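Local structure of carbonic anhydrase (Neosartorya fumigata, 6LAC) at residues Pro20-Pro25 with Ser45-Asp50; Leu30-Ser35 with Tyr55-Asn60; Asn83-Gly88 with Trp164-Asp169. The protein probably catalyses the reversible hydration of carbon dioxide to hydrogencarbonate as a zinc-dependent carbonic anhydrase of the beta class. The protein carries 1 engineered substitution. One frame throughout, in Å; residues are numbered along the deposited sequence.

Interaction 1 of 3, residues Pro20-Pro25 with Ser45-Asp50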
ATOM      1  N   PRO A  20      -6.187  13.022  16.250  1.00 20.23           N
ATOM      2  CA  PRO A  20      -7.277  13.823  15.678  1.00 19.40           C
ATOM      3  C   PRO A  20      -8.133  13.074  14.645  1.00 18.98           C
ATOM      4  O   PRO A  20      -9.249  13.453  14.400  1.00 19.13           O
ATOM      5  CB  PRO A  20      -6.586  15.023  15.033  1.00 23.90           C
ATOM      6  CG  PRO A  20      -5.102  14.718  14.995  1.00 25.40           C
ATOM      7  CD  PRO A  20      -4.861  13.590  15.974  1.00 20.61           C
ATOM      8  N   TRP A  21      -7.624  11.953  14.111  1.00 17.29           N
ATOM      9  CA  TRP A  21      -8.374  11.073  13.183  1.00 16.72           C
ATOM     10  C   TRP A  21      -9.096   9.934  13.890  1.00 15.53           C
ATOM     11  O   TRP A  21      -9.637   9.015  13.211  1.00 16.89           O
ATOM     12  CB  TRP A  21      -7.429  10.518  12.122  1.00 14.56           C
ATOM     13  CG  TRP A  21      -6.161   9.942  12.683  1.00 13.80           C
ATOM     14  CD1 TRP A  21      -5.976   8.660  13.096  1.00 15.40           C
ATOM     15  CD2 TRP A  21      -4.901  10.604  12.835  1.00 14.34           C
ATOM     16  NE1 TRP A  21      -4.686   8.485  13.500  1.00 15.13           N
ATOM     17  CE2 TRP A  21      -4.002   9.642  13.328  1.00 15.17           C
ATOM     18  CE3 TRP A  21      -4.439  11.893  12.595  1.00 16.89           C
ATOM     19  CZ2 TRP A  21      -2.669   9.924  13.590  1.00 16.42           C
ATOM     20  CZ3 TRP A  21      -3.115  12.190  12.835  1.00 17.45           C
ATOM     21  CH2 TRP A  21      -2.253  11.210  13.352  1.00 16.17           C
ATOM     22  N   ARG A  22      -9.154   9.912  15.222  1.00 19.72           N
ATOM     23  CA  ARG A  22      -9.968   8.904  15.936  1.00 19.53           C
ATOM     24  C   ARG A  22     -10.700   9.575  17.109  1.00 23.27           C
ATOM     25  O   ARG A  22     -10.500   9.128  18.250  1.00 26.67           O
ATOM     26  CB  ARG A  22      -9.148   7.705  16.415  1.00 19.27           C
ATOM     27  CG  ARG A  22      -9.968   6.449  16.649  1.00 19.65           C
ATOM     28  CD  ARG A  22      -9.402   5.412  17.572  1.00 21.79           C
ATOM     29  NE  ARG A  22     -10.207   4.209  17.521  1.00 22.99           N
ATOM     30  CZ  ARG A  22     -10.516   3.424  18.564  1.00 27.63           C
ATOM     31  NH1 ARG A  22     -10.095   3.714  19.783  1.00 29.16           N
ATOM     32  NH2 ARG A  22     -11.302   2.379  18.392  1.00 26.00           N
ATOM     33  N   ARG A  23     -11.546  10.556  16.825  1.00 23.84           N
ATOM     34  CA  ARG A  23     -12.375  11.182  17.901  1.00 25.86           C
ATOM     35  C   ARG A  23     -13.483  10.203  18.310  1.00 32.02           C
ATOM     36  O   ARG A  23     -13.995  10.343  19.445  1.00 32.40           O
ATOM     37  CB  ARG A  23     -12.892  12.558  17.470  1.00 29.06           C
ATOM     38  CG  ARG A  23     -11.807  13.560  17.100  1.00 30.51           C
ATOM     39  CD  ARG A  23     -10.761  13.824  18.164  1.00 33.83           C
ATOM     40  NE  ARG A  23      -9.973  15.016  17.862  1.00 34.69           N
ATOM     41  CZ  ARG A  23      -8.900  15.411  18.539  1.00 37.68           C
ATOM     42  NH1 ARG A  23      -8.479  14.719  19.585  1.00 37.64           N
ATOM     43  NH2 ARG A  23      -8.247  16.498  18.162  1.00 39.23           N
ATOM     44  N   GLN A  24     -13.883   9.243  17.467  1.00 30.31           N
ATOM     45  CA  GLN A  24     -14.797   8.156  17.918  1.00 33.97           C
ATOM     46  C   GLN A  24     -14.314   6.813  17.389  1.00 31.85           C
ATOM     47  O   GLN A  24     -13.628   6.758  16.366  1.00 34.03           O
ATOM     48  CB  GLN A  24     -16.232   8.437  17.479  1.00 37.02           C
ATOM     49  CG  GLN A  24     -16.466   8.299  15.983  1.00 38.57           C
ATOM     50  CD  GLN A  24     -17.739   8.989  15.543  1.00 42.10           C
ATOM     51  OE1 GLN A  24     -17.724  10.146  15.132  1.00 47.82           O
ATOM     52  NE2 GLN A  24     -18.857   8.284  15.629  1.00 47.39           N
ATOM     53  N   PRO A  25     -14.626   5.709  18.095  1.00 31.10           N
ATOM     54  CA  PRO A  25     -14.280   4.369  17.637  1.00 32.03           C
ATOM     55  C   PRO A  25     -15.155   3.934  16.456  1.00 27.78           C
ATOM     56  O   PRO A  25     -16.187   4.562  16.192  1.00 28.09           O
ATOM     57  CB  PRO A  25     -14.538   3.478  18.859  1.00 34.07           C
ATOM     58  CG  PRO A  25     -15.609   4.220  19.628  1.00 34.73           C
ATOM     59  CD  PRO A  25     -15.317   5.690  19.404  1.00 34.12           C
ATOM     60  N   SER A  45      -0.262   4.574  15.015  1.00 15.16           N
ATOM     61  CA  SER A  45      -1.423   5.228  14.342  1.00 17.12           C
ATOM     62  C   SER A  45      -2.505   5.630  15.338  1.00 16.68           C
ATOM     63  O   SER A  45      -3.366   6.466  14.973  1.00 18.52           O
ATOM     64  CB  SER A  45      -2.026   4.319  13.329  1.00 16.02           C
ATOM     65  OG  SER A  45      -2.611   3.173  13.920  1.00 15.62           O
ATOM     66  N   GLY A  46      -2.550   5.025  16.520  1.00 17.06           N
ATOM     67  CA  GLY A  46      -3.696   5.246  17.428  1.00 18.60           C
ATOM     68  C   GLY A  46      -4.953   4.515  16.974  1.00 18.13           C
ATOM     69  O   GLY A  46      -6.031   4.811  17.505  1.00 20.03           O
ATOM     70  N   LEU A  47      -4.871   3.633  15.967  1.00 16.95           N
ATOM     71  CA  LEU A  47      -6.030   2.941  15.389  1.00 16.70           C
ATOM     72  C   LEU A  47      -5.892   1.448  15.580  1.00 17.07           C
ATOM     73  O   LEU A  47      -4.839   0.880  15.291  1.00 18.32           O
ATOM     74  CB  LEU A  47      -6.104   3.239  13.884  1.00 16.13           C
ATOM     75  CG  LEU A  47      -6.454   4.668  13.471  1.00 15.86           C
ATOM     76  CD1 LEU A  47      -6.204   4.904  11.985  1.00 16.27           C
ATOM     77  CD2 LEU A  47      -7.891   4.973  13.827  1.00 16.14           C
ATOM     78  N   PRO A  48      -6.968   0.741  15.910  1.00 17.56           N
ATOM     79  CA  PRO A  48      -6.978  -0.703  15.766  1.00 17.97           C
ATOM     80  C   PRO A  48      -6.902  -1.094  14.286  1.00 17.15           C
ATOM     81  O   PRO A  48      -7.302  -0.294  13.455  1.00 15.75           O
ATOM     82  CB  PRO A  48      -8.306  -1.155  16.372  1.00 19.85           C
ATOM     83  CG  PRO A  48      -9.166   0.063  16.315  1.00 23.84           C
ATOM     84  CD  PRO A  48      -8.275   1.289  16.289  1.00 19.39           C
ATOM     85  N   ALA A  49      -6.381  -2.271  13.986  1.00 16.86           N
ATOM     86  CA  ALA A  49      -6.144  -2.723  12.597  1.00 16.48           C
ATOM     87  C   ALA A  49      -7.423  -2.641  11.782  1.00 17.88           C
ATOM     88  O   ALA A  49      -7.364  -2.351  10.567  1.00 15.87           O
ATOM     89  CB  ALA A  49      -5.579  -4.121  12.626  1.00 17.75           C
ATOM     90  N   ASP A  50      -8.575  -2.951  12.384  1.00 17.18           N
ATOM     91  CA  ASP A  50      -9.821  -3.036  11.605  1.00 17.11           C
ATOM     92  C   ASP A  50     -10.356  -1.631  11.249  1.00 17.10           C
ATOM     93  O   ASP A  50     -11.276  -1.585  10.423  1.00 19.90           O
ATOM     94  CB  ASP A  50     -10.886  -3.889  12.322  1.00 19.68           C
ATOM     95  CG  ASP A  50     -11.386  -3.393  13.661  1.00 22.55           C
ATOM     96  OD1 ASP A  50     -11.015  -2.295  14.107  1.00 26.97           O
ATOM     97  OD2 ASP A  50     -12.158  -4.167  14.288  1.00 30.29           O
TER
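Trp21 and Arg22 reach the turn at Ser45-Pro48 in different ways, one through a ring edge and the other as an extended arm. Ser45 O lies at the edge of the Trp21 ring, near its plane, and accepts a nearly straight hydrogen bond (160°) from Trp21 NE1, 2.8 Å long and directed almost along the C=O axis. Pro20 CD covers one face of the same ring, and Leu47 comes in at a slant, its CD1 3.9 Å from Trp21 CD1. The other branch of Leu47 turns to Arg22, with CD2 3.8 Å from Arg22 CG, so the leucine fork spans both side chains. Arg22 leaves its backbone with CG opposite N (chi1 -157°), stays extended to NE, slides past Leu47 and brings one guanidinium face over Pro48, whose CD is 3.7 Å from Arg22 NE. Its charge is paired with Glu51 by a salt bridge through NH2. Ser45 OG accepts from Leu47 N (3.1 Å) and also bonds to Leu42 O. The loop before strand 29-34 thus meets the ST-turn loop between strands 29-34 and 52-57, over the Trp31 and Val85 face of the mixed central sheet of the beta-carbonic anhydrase fold.

Interaction 2 of 3, residues Leu30-Ser35 with Tyr55-Asn60. With ZN (zinc ion), chain C.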
ATOM      1  N   LEU A  30      -8.493   6.353   5.992  1.00  9.54           N
ATOM      2  CA  LEU A  30      -7.573   6.061   4.860  1.00  8.94           C
ATOM      3  C   LEU A  30      -6.194   6.470   5.331  1.00  9.48           C
ATOM      4  O   LEU A  30      -5.923   7.663   5.587  1.00  9.83           O
ATOM      5  CB  LEU A  30      -8.007   6.835   3.626  1.00  9.94           C
ATOM      6  CG  LEU A  30      -6.999   6.863   2.472  1.00  9.88           C
ATOM      7  CD1 LEU A  30      -6.647   5.457   1.978  1.00  9.78           C
ATOM      8  CD2 LEU A  30      -7.503   7.708   1.353  1.00 10.82           C
ATOM      9  N   TRP A  31      -5.304   5.488   5.432  1.00 10.00           N
ATOM     10  CA  TRP A  31      -3.909   5.652   5.908  1.00  9.50           C
ATOM     11  C   TRP A  31      -3.012   5.557   4.692  1.00  9.56           C
ATOM     12  O   TRP A  31      -2.960   4.438   4.111  1.00 10.61           O
ATOM     13  CB  TRP A  31      -3.575   4.610   6.954  1.00  9.38           C
ATOM     14  CG  TRP A  31      -2.265   4.841   7.621  1.00  9.87           C
ATOM     15  CD1 TRP A  31      -1.012   4.488   7.209  1.00  9.80           C
ATOM     16  CD2 TRP A  31      -2.095   5.521   8.864  1.00 10.19           C
ATOM     17  NE1 TRP A  31      -0.081   4.950   8.096  1.00 10.41           N
ATOM     18  CE2 TRP A  31      -0.715   5.569   9.132  1.00 10.99           C
ATOM     19  CE3 TRP A  31      -2.969   6.122   9.764  1.00 11.67           C
ATOM     20  CZ2 TRP A  31      -0.202   6.191  10.288  1.00 11.78           C
ATOM     21  CZ3 TRP A  31      -2.465   6.716  10.890  1.00 13.66           C
ATOM     22  CH2 TRP A  31      -1.117   6.747  11.145  1.00 13.79           C
ATOM     23  N   ILE A  32      -2.329   6.591   4.297  1.00  8.72           N
ATOM     24  CA  ILE A  32      -1.408   6.631   3.139  1.00  9.41           C
ATOM     25  C   ILE A  32      -0.004   6.628   3.674  1.00  9.81           C
ATOM     26  O   ILE A  32       0.403   7.592   4.311  1.00 10.60           O
ATOM     27  CB  ILE A  32      -1.677   7.816   2.245  1.00  9.89           C
ATOM     28  CG1 ILE A  32      -3.105   7.763   1.711  1.00 10.78           C
ATOM     29  CG2 ILE A  32      -0.659   7.897   1.122  1.00 10.83           C
ATOM     30  CD1 ILE A  32      -3.602   9.058   1.099  1.00 12.05           C
ATOM     31  N   GLY A  33       0.710   5.540   3.480  1.00  9.28           N
ATOM     32  CA  GLY A  33       2.067   5.341   3.968  1.00  9.74           C
ATOM     33  C   GLY A  33       2.966   4.971   2.809  1.00  9.82           C
ATOM     34  O   GLY A  33       2.570   4.806   1.642  1.00  9.62           O
ATOM     35  N   CYS A  34       4.241   4.829   3.128  1.00 10.19           N
ATOM     36  CA  CYS A  34       5.312   4.528   2.140  1.00  9.10           C
ATOM     37  C   CYS A  34       5.696   3.049   2.146  1.00  8.43           C
ATOM     38  O   CYS A  34       5.824   2.396   3.188  1.00  8.95           O
ATOM     39  CB  CYS A  34       6.545   5.354   2.418  1.00  9.40           C
ATOM     40  SG  CYS A  34       7.874   5.059   1.212  1.00  9.75           S
ATOM     41  N   SER A  35       5.875   2.533   0.937  1.00  8.76           N
ATOM     42  CA  SER A  35       6.284   1.130   0.715  1.00  9.20           C
ATOM     43  C   SER A  35       7.571   0.729   1.444  1.00  8.84           C
ATOM     44  O   SER A  35       7.670  -0.474   1.756  1.00  9.61           O
ATOM     45  CB  SER A  35       6.428   0.898  -0.737  1.00  9.75           C
ATOM     46  OG  SER A  35       5.185   1.089  -1.418  1.00 10.51           O
ATOM     47  N   TYR A  55      -3.402   2.452   2.112  1.00  9.69           N
ATOM     48  CA  TYR A  55      -2.838   2.579   0.762  1.00  9.71           C
ATOM     49  C   TYR A  55      -1.369   2.843   0.972  1.00  9.20           C
ATOM     50  O   TYR A  55      -0.974   3.853   1.575  1.00 10.82           O
ATOM     51  CB  TYR A  55      -3.505   3.720  -0.029  1.00 10.96           C
ATOM     52  CG  TYR A  55      -2.988   3.820  -1.447  1.00 11.30           C
ATOM     53  CD1 TYR A  55      -3.135   2.733  -2.309  1.00 14.13           C
ATOM     54  CD2 TYR A  55      -2.278   4.901  -1.910  1.00 13.98           C
ATOM     55  CE1 TYR A  55      -2.616   2.714  -3.595  1.00 15.34           C
ATOM     56  CE2 TYR A  55      -1.758   4.899  -3.207  1.00 14.12           C
ATOM     57  CZ  TYR A  55      -1.911   3.798  -4.033  1.00 15.69           C
ATOM     58  OH  TYR A  55      -1.334   3.665  -5.284  1.00 17.93           O
ATOM     59  N   ARG A  56      -0.525   1.911   0.543  1.00  9.47           N
ATOM     60  CA  ARG A  56       0.930   2.019   0.786  1.00  9.55           C
ATOM     61  C   ARG A  56       1.641   2.046  -0.535  1.00  9.64           C
ATOM     62  O   ARG A  56       1.527   1.091  -1.315  1.00 10.24           O
ATOM     63  CB  ARG A  56       1.419   0.953   1.741  1.00  9.41           C
ATOM     64  CG  ARG A  56       2.861   1.212   2.164  1.00  9.50           C
ATOM     65  CD  ARG A  56       3.185   0.399   3.396  1.00  9.96           C
ATOM     66  NE  ARG A  56       2.433   0.778   4.592  1.00 10.59           N
ATOM     67  CZ  ARG A  56       2.732   1.740   5.453  1.00 10.77           C
ATOM     68  NH1 ARG A  56       3.800   2.484   5.309  1.00  9.94           N
ATOM     69  NH2 ARG A  56       1.889   1.967   6.451  1.00 10.82           N
ATOM     70  N   SER A  57       2.362   3.132  -0.801  1.00 10.44           N
ATOM     71  CA  SER A  57       2.809   3.546  -2.133  1.00 11.71           C
ATOM     72  C   SER A  57       4.204   4.090  -2.094  1.00 10.27           C
ATOM     73  O   SER A  57       4.717   4.430  -1.024  1.00  9.87           O
ATOM     74  CB  SER A  57       1.873   4.708  -2.584  1.00 13.31           C
ATOM     75  OG  SER A  57       1.985   5.885  -1.778  1.00 15.49           O
ATOM     76  N   LEU A  58       4.753   4.365  -3.257  1.00 10.66           N
ATOM     77  CA  LEU A  58       6.083   4.994  -3.322  1.00 10.49           C
ATOM     78  C   LEU A  58       6.048   6.359  -2.649  1.00  9.83           C
ATOM     79  O   LEU A  58       5.297   7.233  -3.086  1.00 10.93           O
ATOM     80  CB  LEU A  58       6.508   5.165  -4.771  1.00 11.60           C
ATOM     81  CG  LEU A  58       6.698   3.896  -5.596  1.00 12.12           C
ATOM     82  CD1 LEU A  58       6.925   4.253  -7.054  1.00 14.05           C
ATOM     83  CD2 LEU A  58       7.859   3.081  -5.038  1.00 15.16           C
ATOM     84  N   GLY A  59       6.891   6.559  -1.667  1.00  9.26           N
ATOM     85  CA  GLY A  59       7.062   7.885  -1.048  1.00 10.50           C
ATOM     86  C   GLY A  59       5.838   8.380  -0.304  1.00 10.97           C
ATOM     87  O   GLY A  59       5.805   9.580  -0.001  1.00 11.13           O
ATOM     88  N   ASN A  60       4.874   7.546   0.022  1.00 10.05           N
ATOM     89  CA  ASN A  60       3.601   7.990   0.659  1.00  9.42           C
ATOM     90  C   ASN A  60       3.054   9.154  -0.139  1.00 11.30           C
ATOM     91  O   ASN A  60       2.571  10.166   0.444  1.00 11.49           O
ATOM     92  CB  ASN A  60       3.714   8.284   2.157  1.00  9.36           C
ATOM     93  CG  ASN A  60       4.867   9.157   2.586  1.00  9.35           C
ATOM     94  OD1 ASN A  60       5.947   8.643   2.901  1.00  9.98           O
ATOM     95  ND2 ASN A  60       4.648  10.467   2.715  1.00  9.70           N
TER
HETATM   96 ZN    ZN C 201       9.670   5.556   2.476  1.00 10.25          ZN
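The zinc site of this beta-class enzyme begins at the end of a parallel strand pair, where Cys34 lies against the turn at Leu58-Asn60. Cys34 SG binds the zinc ion, whose other ligands are Asp36, His89 and Cys92; an aspartate in this role is as in the closed, type II form of the family. Cys34 SG also lies 3.4 Å from Gly59 N. Strand pairing follows the parallel ladder, with Tyr55 N to Trp31 O (2.9 Å), Gly33 N to Tyr55 O and Ser57 N to Gly33 O. The last rung is Ser35 N to Ser57 O, and Asn60 N reaches the same oxygen from the opposite face of its plane, tying the turn to the strand end. Arg56 bends at chi3 (-65°), which carries its guanidinium back over Gly33 CA, a site without a side chain. Arg56 NH1 then donates at 167° to Cys34 O (2.9 Å); the oxygen lies in the guanidinium plane, but the donor sits above the carbonyl plane. Glu54 and Glu41 hold NE and NH2 by salt bridges. Across Gly33 from the guanidinium, Asn60 CB packs 3.5 Å from Gly33 C. Strand 83-89 flanks strand 29-34, helix 66-77 covers Leu30 and Tyr55, helix 127-148 covers Asn60, and at strand 52-57, outermost within the chain, Tyr55 OH bonds to Tyr55 OH of the second subunit.

Interaction 3 of 3, residues Asn83-Gly88 with Trp164-Asp169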
ATOM      1  N   ASN A  83     -11.662  10.805   7.404  1.00 11.35           N
ATOM      2  CA  ASN A  83     -10.298  11.164   7.828  1.00 10.99           C
ATOM      3  C   ASN A  83      -9.294  10.428   6.932  1.00  9.37           C
ATOM      4  O   ASN A  83      -9.430   9.211   6.743  1.00 10.80           O
ATOM      5  CB  ASN A  83     -10.021  10.826   9.283  1.00 11.99           C
ATOM      6  CG  ASN A  83     -10.779  11.727  10.258  1.00 13.13           C
ATOM      7  OD1 ASN A  83     -10.348  12.854  10.471  1.00 14.40           O
ATOM      8  ND2 ASN A  83     -11.907  11.208  10.748  1.00 16.54           N
ATOM      9  N   ILE A  84      -8.302  11.173   6.513  1.00  9.62           N
ATOM     10  CA  ILE A  84      -7.163  10.659   5.703  1.00  9.27           C
ATOM     11  C   ILE A  84      -5.906  11.032   6.470  1.00 10.02           C
ATOM     12  O   ILE A  84      -5.812  12.214   6.866  1.00 10.56           O
ATOM     13  CB  ILE A  84      -7.138  11.256   4.307  1.00  9.80           C
ATOM     14  CG1 ILE A  84      -8.409  10.885   3.550  1.00 10.24           C
ATOM     15  CG2 ILE A  84      -5.875  10.779   3.554  1.00 10.45           C
ATOM     16  CD1 ILE A  84      -8.589  11.552   2.199  1.00 11.49           C
ATOM     17  N   VAL A  85      -4.987  10.113   6.687  1.00 10.41           N
ATOM     18  CA  VAL A  85      -3.674  10.436   7.264  1.00 10.47           C
ATOM     19  C   VAL A  85      -2.641  10.190   6.190  1.00 10.11           C
ATOM     20  O   VAL A  85      -2.637   9.048   5.643  1.00 11.20           O
ATOM     21  CB  VAL A  85      -3.419   9.594   8.517  1.00 10.97           C
ATOM     22  CG1 VAL A  85      -2.033   9.935   9.065  1.00 11.13           C
ATOM     23  CG2 VAL A  85      -4.461   9.831   9.579  1.00 11.39           C
ATOM     24  N   ILE A  86      -1.764  11.124   5.909  1.00  9.41           N
ATOM     25  CA  ILE A  86      -0.542  10.877   5.110  1.00 10.14           C
ATOM     26  C   ILE A  86       0.606  10.755   6.087  1.00 10.65           C
ATOM     27  O   ILE A  86       0.890  11.716   6.816  1.00 10.92           O
ATOM     28  CB  ILE A  86      -0.310  11.956   4.061  1.00 11.39           C
ATOM     29  CG1 ILE A  86      -1.552  12.061   3.178  1.00 13.57           C
ATOM     30  CG2 ILE A  86       0.971  11.679   3.265  1.00 12.66           C
ATOM     31  CD1 ILE A  86      -1.440  13.023   2.039  1.00 14.49           C
ATOM     32  N   CYS A  87       1.159   9.565   6.186  1.00  9.96           N
ATOM     33  CA  CYS A  87       2.234   9.267   7.135  1.00  9.98           C
ATOM     34  C   CYS A  87       3.541   9.093   6.386  1.00  9.58           C
ATOM     35  O   CYS A  87       3.677   8.122   5.609  1.00 10.83           O
ATOM     36  CB  CYS A  87       1.932   8.019   7.895  1.00 10.02           C
ATOM     37  SG  CYS A  87       3.080   7.741   9.273  1.00 11.88           S
ATOM     38  N   GLY A  88       4.514   9.964   6.571  1.00  9.42           N
ATOM     39  CA  GLY A  88       5.891   9.739   6.139  1.00 10.21           C
ATOM     40  C   GLY A  88       6.689   9.080   7.211  1.00 10.67           C
ATOM     41  O   GLY A  88       6.165   8.779   8.296  1.00 10.70           O
ATOM     42  N   TRP A 164      -4.724  14.783   7.418  1.00 11.10           N
ATOM     43  CA  TRP A 164      -3.759  14.984   8.508  1.00 11.03           C
ATOM     44  C   TRP A 164      -2.390  14.567   7.977  1.00 11.43           C
ATOM     45  O   TRP A 164      -2.307  13.584   7.194  1.00 11.98           O
ATOM     46  CB  TRP A 164      -4.135  14.177   9.726  1.00 11.71           C
ATOM     47  CG  TRP A 164      -5.551  14.386  10.177  1.00 12.73           C
ATOM     48  CD1 TRP A 164      -6.597  13.578   9.916  1.00 13.14           C
ATOM     49  CD2 TRP A 164      -6.046  15.508  10.941  1.00 14.98           C
ATOM     50  NE1 TRP A 164      -7.724  14.069  10.514  1.00 14.18           N
ATOM     51  CE2 TRP A 164      -7.428  15.271  11.098  1.00 14.55           C
ATOM     52  CE3 TRP A 164      -5.482  16.702  11.421  1.00 15.66           C
ATOM     53  CZ2 TRP A 164      -8.255  16.160  11.809  1.00 16.15           C
ATOM     54  CZ3 TRP A 164      -6.308  17.572  12.119  1.00 18.01           C
ATOM     55  CH2 TRP A 164      -7.663  17.296  12.296  1.00 17.29           C
ATOM     56  N   GLY A 165      -1.321  15.206   8.375  1.00 11.10           N
ATOM     57  CA  GLY A 165       0.046  14.753   8.102  1.00 11.02           C
ATOM     58  C   GLY A 165       0.719  14.297   9.355  1.00 11.84           C
ATOM     59  O   GLY A 165       0.599  14.959  10.417  1.00 12.68           O
ATOM     60  N   MET A 166       1.474  13.217   9.260  1.00 12.66           N
ATOM     61  CA  MET A 166       2.357  12.863  10.375  1.00 13.19           C
ATOM     62  C   MET A 166       3.620  12.237   9.839  1.00 11.84           C
ATOM     63  O   MET A 166       3.706  11.890   8.655  1.00 11.10           O
ATOM     64  CB  MET A 166       1.675  11.949  11.348  1.00 16.41           C
ATOM     65  CG  MET A 166       1.298  10.690  10.749  1.00 15.87           C
ATOM     66  SD  MET A 166       0.857   9.411  11.966  1.00 20.13           S
ATOM     67  CE  MET A 166       2.447   8.938  12.653  1.00 24.05           C
ATOM     68  N   VAL A 167       4.615  12.136  10.710  1.00 11.92           N
ATOM     69  CA  VAL A 167       5.857  11.375  10.424  1.00 12.10           C
ATOM     70  C   VAL A 167       6.120  10.379  11.520  1.00 12.81           C
ATOM     71  O   VAL A 167       5.983  10.705  12.711  1.00 13.83           O
ATOM     72  CB  VAL A 167       7.044  12.300  10.248  1.00 14.35           C
ATOM     73  CG1 VAL A 167       8.254  11.528   9.807  1.00 14.66           C
ATOM     74  CG2 VAL A 167       6.751  13.446   9.341  1.00 17.28           C
ATOM     75  N   TYR A 168       6.440   9.172  11.128  1.00 12.65           N
ATOM     76  CA  TYR A 168       6.762   8.079  12.038  1.00 12.70           C
ATOM     77  C   TYR A 168       8.271   7.957  12.155  1.00 13.84           C
ATOM     78  O   TYR A 168       8.987   7.955  11.172  1.00 12.79           O
ATOM     79  CB  TYR A 168       6.163   6.812  11.483  1.00 12.85           C
ATOM     80  CG  TYR A 168       6.703   5.545  12.060  1.00 14.79           C
ATOM     81  CD1 TYR A 168       6.568   5.235  13.389  1.00 16.39           C
ATOM     82  CD2 TYR A 168       7.304   4.603  11.229  1.00 15.87           C
ATOM     83  CE1 TYR A 168       7.102   4.041  13.909  1.00 16.27           C
ATOM     84  CE2 TYR A 168       7.787   3.394  11.699  1.00 17.24           C
ATOM     85  CZ  TYR A 168       7.700   3.142  13.054  1.00 15.17           C
ATOM     86  OH  TYR A 168       8.177   1.924  13.537  1.00 18.83           O
ATOM     87  N   ASP A 169       8.721   7.840  13.409  1.00 14.49           N
ATOM     88  CA  ASP A 169      10.162   7.654  13.729  1.00 16.75           C
ATOM     89  C   ASP A 169      10.382   6.272  14.349  1.00 15.44           C
ATOM     90  O   ASP A 169       9.961   6.068  15.513  1.00 16.45           O
ATOM     91  CB  ASP A 169      10.575   8.748  14.715  1.00 16.62           C
ATOM     92  CG  ASP A 169      12.068   8.802  14.965  1.00 21.79           C
ATOM     93  OD1 ASP A 169      12.699   7.724  14.948  1.00 21.46           O
ATOM     94  OD2 ASP A 169      12.572   9.938  15.136  1.00 22.11           O
TER
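Trp164 presents the N-H edge of its indole to the Asn83 amide: Asn83 OD1 lies in the ring plane and accepts from Trp164 NE1 at 2.9 Å in an almost perfectly straight bond (177°). The amide and ring planes are only 20° apart, so the two flat groups are close to coplanar, and the donor is tilted modestly from the plane of the amide carbonyl. Ile84 O approaches the same ring obliquely, 3.4 Å from Trp164 CD1, and Val85 CG2 also slants toward CD1. From the 20-25 loop the ring of Trp21 meets that of Trp164 at an inclination.

From there the two strands run as a regular parallel ladder in the interior of the central sheet of the beta-carbonic anhydrase fold. Its rungs alternate from Trp164 N to Ile84 O (2.8 Å) through Ile86 and Met166 to Gly88 N, and end with Tyr168 N on Gly88 O.

On the face shared by Val85, Cys87 and Met166, CG of Met166 sits between its backbone N and carbonyl carbon (chi1 62°). Met166 CG is thereby set against Val85 CG1 at 3.8 Å, and the bend at chi3 sets Met166 CE 3.6 Å from Cys87 SG. Tyr168 continues the row: Tyr168 CB lies 3.9 Å from Cys87 SG, while the tyrosine hydroxyl bonds to Asp40 N beside the engineered Ala39. Trp31 covers Cys87 and Met166 from the adjacent strand. On the reverse face Val167 lays CG1 3.8 Å from Gly88 O, and helix 127-148 packs there through Val135 on Val167 and Val143 on Ile86.

How the interactions relate
From the N terminus, residues 20-25 are met first, and 45-50 returns to them, closing interaction 1 around strand 29-34. Interaction 2 opens inside that loop, at 30-35, and closes outside it at 55-60, so the two contacts cross. Interaction 3 follows both in series, bringing 164-169 back to 83-88 after a long, mainly helical excursion. Strands 29-34 and 83-89 are sheet neighbours, joined by probable hydrogen bonds between Ile32 and both Val85 and Cys87, which links interactions 2 and 3. Interaction 1 lies on one face of that sheet: Trp21 touches Trp31, Val85 and Trp164, joining the loops to both strand pairs.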